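Elongation factor G (Thermus thermophilus, PDB 2DY1) binds GTP and a magnesium ion and probably acts as a translation elongation factor with GTPase activity. Local coordinates at residues Pro283-Val288 with Gly359-Gln364; Val288-Val293 with Val300-Leu305. One frame throughout, in Å; residues are numbered along the deposited sequence.

Interaction 1: Pro283-Val288 with Gly359-Gln364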
loop_
_atom_site.group_PDB
_atom_site.type_symbol
_atom_site.label_atom_id
_atom_site.label_comp_id
_atom_site.label_asym_id
_atom_site.label_seq_id
_atom_site.Cartn_x
_atom_site.Cartn_y
_atom_site.Cartn_z
ATOM N N PRO A 283 25.245 -0.262 18.706
ATOM C CA PRO A 283 24.233 -0.957 19.501
ATOM C C PRO A 283 23.096 -1.457 18.638
ATOM O O PRO A 283 22.827 -0.908 17.573
ATOM C CB PRO A 283 23.721 0.114 20.470
ATOM C CG PRO A 283 24.697 1.270 20.331
ATOM C CD PRO A 283 25.172 1.191 18.921
ATOM N N PRO A 284 22.420 -2.515 19.100
ATOM C CA PRO A 284 21.290 -3.098 18.384
ATOM C C PRO A 284 20.256 -2.054 17.955
ATOM O O PRO A 284 19.893 -1.140 18.720
ATOM C CB PRO A 284 20.730 -4.083 19.403
ATOM C CG PRO A 284 21.971 -4.612 20.043
ATOM C CD PRO A 284 22.799 -3.351 20.255
ATOM N N LEU A 285 19.802 -2.170 16.706
ATOM C CA LEU A 285 18.775 -1.290 16.147
ATOM C C LEU A 285 17.990 -2.231 15.264
ATOM O O LEU A 285 18.571 -2.916 14.428
ATOM C CB LEU A 285 19.366 -0.168 15.296
ATOM C CG LEU A 285 18.322 0.680 14.543
ATOM C CD1 LEU A 285 17.378 1.395 15.527
ATOM C CD2 LEU A 285 19.037 1.678 13.646
ATOM N N ALA A 286 16.681 -2.292 15.492
ATOM C CA ALA A 286 15.810 -3.197 14.744
ATOM C C ALA A 286 14.428 -2.593 14.552
ATOM O O ALA A 286 14.062 -1.589 15.168
ATOM C CB ALA A 286 15.675 -4.521 15.497
ATOM N N LYS A 287 13.639 -3.231 13.703
ATOM C CA LYS A 287 12.294 -2.745 13.459
ATOM C C LYS A 287 11.385 -3.907 13.073
ATOM O O LYS A 287 11.827 -4.834 12.400
ATOM C CB LYS A 287 12.323 -1.717 12.323
ATOM C CG LYS A 287 10.982 -1.132 11.990
ATOM C CD LYS A 287 11.124 0.070 11.049
ATOM C CE LYS A 287 9.774 0.653 10.718
ATOM N NZ LYS A 287 9.898 1.887 9.906
ATOM N N VAL A 288 10.128 -3.860 13.515
ATOM C CA VAL A 288 9.150 -4.899 13.149
ATOM C C VAL A 288 8.628 -4.403 11.791
ATOM O O VAL A 288 7.929 -3.388 11.732
ATOM C CB VAL A 288 7.987 -4.935 14.155
ATOM C CG1 VAL A 288 6.914 -5.915 13.694
ATOM C CG2 VAL A 288 8.503 -5.365 15.540
ATOM N N GLY A 359 5.934 -1.617 12.395
ATOM C CA GLY A 359 6.490 -0.280 12.496
ATOM C C GLY A 359 7.216 0.049 13.788
ATOM O O GLY A 359 7.853 1.108 13.904
ATOM N N MET A 360 7.119 -0.849 14.749
ATOM C CA MET A 360 7.743 -0.661 16.059
ATOM C C MET A 360 9.266 -0.747 15.958
ATOM O O MET A 360 9.817 -1.686 15.376
ATOM C CB MET A 360 7.210 -1.746 16.992
ATOM C CG MET A 360 7.405 -1.519 18.465
ATOM S SD MET A 360 6.400 -2.755 19.304
ATOM C CE MET A 360 4.984 -2.247 19.008
ATOM N N VAL A 361 9.949 0.234 16.545
ATOM C CA VAL A 361 11.407 0.269 16.540
ATOM C C VAL A 361 11.915 -0.328 17.851
ATOM O O VAL A 361 11.294 -0.160 18.913
ATOM C CB VAL A 361 11.891 1.726 16.391
ATOM C CG1 VAL A 361 13.426 1.769 16.293
ATOM C CG2 VAL A 361 11.254 2.352 15.130
ATOM N N LEU A 362 13.012 -1.077 17.772
ATOM C CA LEU A 362 13.597 -1.701 18.954
ATOM C C LEU A 362 15.067 -1.316 18.996
ATOM O O LEU A 362 15.722 -1.205 17.963
ATOM C CB LEU A 362 13.451 -3.222 18.871
ATOM C CG LEU A 362 12.017 -3.662 18.568
ATOM C CD1 LEU A 362 12.026 -5.048 17.942
ATOM C CD2 LEU A 362 11.204 -3.626 19.817
ATOM N N TRP A 363 15.604 -1.129 20.194
ATOM C CA TRP A 363 16.988 -0.702 20.265
ATOM C C TRP A 363 17.614 -0.995 21.615
ATOM O O TRP A 363 16.943 -1.406 22.549
ATOM C CB TRP A 363 17.050 0.828 20.064
ATOM C CG TRP A 363 16.390 1.622 21.202
ATOM C CD1 TRP A 363 16.999 2.113 22.334
ATOM C CD2 TRP A 363 14.997 1.956 21.330
ATOM N NE1 TRP A 363 16.072 2.723 23.154
ATOM C CE2 TRP A 363 14.837 2.644 22.562
ATOM C CE3 TRP A 363 13.872 1.741 20.524
ATOM C CZ2 TRP A 363 13.593 3.119 23.004
ATOM C CZ3 TRP A 363 12.626 2.218 20.967
ATOM C CH2 TRP A 363 12.501 2.898 22.194
ATOM N N GLN A 364 18.919 -0.746 21.679
ATOM C CA GLN A 364 19.645 -0.784 22.944
ATOM C C GLN A 364 20.363 0.566 22.956
ATOM O O GLN A 364 20.655 1.132 21.903
ATOM C CB GLN A 364 20.647 -1.933 23.020
ATOM C CG GLN A 364 19.972 -3.237 23.335
ATOM C CD GLN A 364 20.961 -4.348 23.579
ATOM O OE1 GLN A 364 22.175 -4.140 23.497
ATOM N NE2 GLN A 364 20.453 -5.534 23.880
#

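Interaction 2: Val288-Val293 with Val300-Leu305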
loop_
_atom_site.group_PDB
_atom_site.type_symbol
_atom_site.label_atom_id
_atom_site.label_comp_id
_atom_site.label_asym_id
_atom_site.label_seq_id
_atom_site.Cartn_x
_atom_site.Cartn_y
_atom_site.Cartn_z
ATOM N N VAL A 288 10.128 -3.860 13.515
ATOM C CA VAL A 288 9.150 -4.899 13.149
ATOM C C VAL A 288 8.628 -4.403 11.791
ATOM O O VAL A 288 7.929 -3.388 11.732
ATOM C CB VAL A 288 7.987 -4.935 14.155
ATOM C CG1 VAL A 288 6.914 -5.915 13.694
ATOM C CG2 VAL A 288 8.503 -5.365 15.540
ATOM N N PHE A 289 8.974 -5.100 10.704
ATOM C CA PHE A 289 8.543 -4.638 9.383
ATOM C C PHE A 289 7.253 -5.268 8.913
ATOM O O PHE A 289 6.639 -4.786 7.976
ATOM C CB PHE A 289 9.660 -4.817 8.331
ATOM C CG PHE A 289 9.949 -6.239 7.964
ATOM C CD1 PHE A 289 9.341 -6.822 6.842
ATOM C CD2 PHE A 289 10.869 -6.985 8.706
ATOM C CE1 PHE A 289 9.672 -8.156 6.469
ATOM C CE2 PHE A 289 11.197 -8.286 8.352
ATOM C CZ PHE A 289 10.600 -8.875 7.230
ATOM N N LYS A 290 6.878 -6.371 9.541
ATOM C CA LYS A 290 5.591 -7.009 9.217
ATOM C C LYS A 290 5.179 -7.940 10.329
ATOM O O LYS A 290 5.995 -8.346 11.177
ATOM C CB LYS A 290 5.639 -7.801 7.895
ATOM C CG LYS A 290 6.478 -9.056 7.947
ATOM C CD LYS A 290 6.251 -9.987 6.747
ATOM C CE LYS A 290 4.986 -10.837 6.962
ATOM N NZ LYS A 290 4.504 -11.489 5.689
ATOM N N VAL A 291 3.907 -8.324 10.287
ATOM C CA VAL A 291 3.347 -9.200 11.297
ATOM C C VAL A 291 2.452 -10.234 10.627
ATOM O O VAL A 291 1.789 -9.914 9.634
ATOM C CB VAL A 291 2.464 -8.383 12.274
ATOM C CG1 VAL A 291 1.615 -9.316 13.138
ATOM C CG2 VAL A 291 3.353 -7.503 13.176
ATOM N N GLN A 292 2.510 -11.474 11.102
ATOM C CA GLN A 292 1.567 -12.506 10.628
ATOM C C GLN A 292 0.757 -12.930 11.846
ATOM O O GLN A 292 1.269 -12.923 12.952
ATOM C CB GLN A 292 2.254 -13.785 10.133
ATOM C CG GLN A 292 2.892 -13.721 8.764
ATOM C CD GLN A 292 1.900 -13.368 7.668
ATOM O OE1 GLN A 292 2.040 -12.355 6.991
ATOM N NE2 GLN A 292 0.886 -14.223 7.484
ATOM N N VAL A 293 -0.510 -13.291 11.651
ATOM C CA VAL A 293 -1.308 -13.861 12.749
ATOM C C VAL A 293 -1.945 -15.059 12.023
ATOM O O VAL A 293 -3.132 -15.048 11.691
ATOM C CB VAL A 293 -2.408 -12.894 13.294
ATOM C CG1 VAL A 293 -3.081 -13.506 14.523
ATOM C CG2 VAL A 293 -1.809 -11.552 13.668
ATOM N N VAL A 300 3.093 -13.496 15.102
ATOM C CA VAL A 300 4.534 -13.595 14.913
ATOM C C VAL A 300 4.976 -12.253 14.334
ATOM O O VAL A 300 4.435 -11.800 13.330
ATOM C CB VAL A 300 4.930 -14.728 13.923
ATOM C CG1 VAL A 300 6.431 -14.679 13.660
ATOM C CG2 VAL A 300 4.555 -16.082 14.502
ATOM N N ALA A 301 5.954 -11.620 14.981
ATOM C CA ALA A 301 6.485 -10.337 14.545
ATOM C C ALA A 301 7.768 -10.627 13.785
ATOM O O ALA A 301 8.587 -11.459 14.200
ATOM C CB ALA A 301 6.765 -9.434 15.759
ATOM N N TYR A 302 7.925 -9.970 12.639
ATOM C CA TYR A 302 9.108 -10.168 11.822
ATOM C C TYR A 302 9.985 -8.952 11.993
ATOM O O TYR A 302 9.594 -7.833 11.671
ATOM C CB TYR A 302 8.693 -10.368 10.365
ATOM C CG TYR A 302 7.949 -11.680 10.197
ATOM C CD1 TYR A 302 8.581 -12.812 9.695
ATOM C CD2 TYR A 302 6.621 -11.791 10.595
ATOM C CE1 TYR A 302 7.893 -14.032 9.596
ATOM C CE2 TYR A 302 5.937 -13.004 10.500
ATOM C CZ TYR A 302 6.573 -14.102 10.007
ATOM O OH TYR A 302 5.875 -15.285 9.927
ATOM N N LEU A 303 11.178 -9.207 12.516
ATOM C CA LEU A 303 12.105 -8.143 12.852
ATOM C C LEU A 303 13.333 -8.123 11.998
ATOM O O LEU A 303 13.954 -9.150 11.793
ATOM C CB LEU A 303 12.587 -8.327 14.294
ATOM C CG LEU A 303 11.821 -7.823 15.506
ATOM C CD1 LEU A 303 10.418 -8.392 15.515
ATOM C CD2 LEU A 303 12.590 -8.252 16.768
ATOM N N ARG A 304 13.687 -6.941 11.511
ATOM C CA ARG A 304 14.946 -6.791 10.786
ATOM C C ARG A 304 15.928 -6.215 11.804
ATOM O O ARG A 304 15.624 -5.210 12.455
ATOM C CB ARG A 304 14.817 -5.807 9.630
ATOM C CG ARG A 304 16.195 -5.267 9.144
ATOM C CD ARG A 304 17.075 -6.358 8.530
ATOM N NE ARG A 304 18.479 -5.927 8.516
ATOM C CZ ARG A 304 19.038 -5.129 7.614
ATOM N NH1 ARG A 304 18.339 -4.648 6.586
ATOM N NH2 ARG A 304 20.311 -4.762 7.784
ATOM N N LEU A 305 17.083 -6.858 11.943
ATOM C CA LEU A 305 18.132 -6.357 12.838
ATOM C C LEU A 305 19.063 -5.574 11.916
ATOM O O LEU A 305 19.782 -6.152 11.097
ATOM C CB LEU A 305 18.871 -7.528 13.498
ATOM C CG LEU A 305 19.985 -7.170 14.501
ATOM C CD1 LEU A 305 19.414 -6.328 15.637
ATOM C CD2 LEU A 305 20.595 -8.453 15.044
#

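Interaction 1: Pro283-Val288 with Gly359-Gln364
Q364 lays its side chain against the ring of P284 where the short strand 361-363, an outermost strand of the antiparallel sheet of domain 2, pairs with the start of strand 285-294, away from the nucleotide site. From Q364 the chain runs out extended: CB sits 3.8 Å from CD of P284, CG lies near CB and CG of P284, and the amide carbon CD comes to CG of P284. At the tip, OE1 of Q364 rests 3.4 Å from CD of P284, a van der Waals contact, while NE2 turns to a hydrogen bond with the carbonyl of S315. Replacing this glutamine by alanine removes CG and the amide, which would probably leave that side of the P284 ring uncovered and the S315 carbonyl without this donor.

Five backbone bonds hold the strands together. Q364 N reaches P284 O, the least straight of the five. A286 N to L362 O and L362 N to A286 O are both 2.9 Å; the second is nearly straight at hydrogen (173°), though its donor stands above the carbonyl plane. V288 N reaches M360 O, and G359 N closes the ladder on V288 O at 2.7 Å. Between these bonds CD1 of L285 meets CG1 of V361 at 4.0 Å. With CG anti to the backbone N (chi1 -179°) and the rest extended, K287 passes its CE by G359 O, and NZ makes a salt bridge with E96 and a hydrogen bond to the P374 carbonyl.

The chemistry is thus mainly backbone pairing with a thin apolar lining, while K287 NZ and Q364 NE2 bond outside the two segments.

Interaction 2: Val288-Val293 with Val300-Leu305
Y302 and K290 face each other as a hydrogen-bonded pair, Y302 N donating a hydrogen bond to K290 O at 2.9 Å. Further toward the turn, Q292 and V300 exchange two backbone bonds, V300 N to Q292 O being the straighter at 173°. At the other end the amide of F289 reaches Y302 O at 3.0 Å, less straight at hydrogen (144°). The same carbonyl also receives a CA-H contact from V288.

These strands are the two arms of an antiparallel beta hairpin, 285-294 and 298-307, in domain 2 of the factor. Between V288 and K290 the register slips by one residue: a beta bulge, F289 and K290 facing the single residue Y302, consistent with the classic type, and the backbone of F289 leaves the extended region.

Aromatic contacts gather on Y302. CB of Y302 lies over the F289 ring, 4.2 Å from its centroid and off-centre, a CH-pi contact, and R304 N comes to that ring's edge. Chi1 of 70° sets CG of K290 between its own N and carbonyl carbon, where it packs 3.5 Å from CB of Y302; CE of K290 stands over one face of the tyrosine ring, near its rim. Farther along, CG of Q292 touches OH of Y302 at 3.6 Å.

Among apolar pairs, CG2 of V288 meets CD1 of L303 at 3.6 Å, and CG1 of V288 faces CB of A301.

Charged and polar ends turn to the GTP-binding domain. NZ of K290 hydrogen-bonds to Q292 OE1 and forms a salt bridge with E90, while R63 hydrogen-bonds to that same oxygen; R304 forms a salt bridge with D99 and a hydrogen bond to the A97 carbonyl.

Overall arrangement
Following the chain from its N terminus, strand 285-294 comes first and serves both contacts, V288 belonging to each. Interaction 2 closes the shorter loop, a hairpin turn back into strand 298-307. The chain then runs through strands 309-310 to 347-350 before 359-364 returns to the start of strand 285-294, where interaction 1 closes the longer loop around the hairpin; the two loops nest without crossing. In the four-stranded antiparallel sheet of domain 2, 285-294 therefore lies between 298-307 and the outermost strand 361-363. A probable hydrogen bond from R304 N to K287 O links the two contacts, and L303 packs on L362 across strand 285-294.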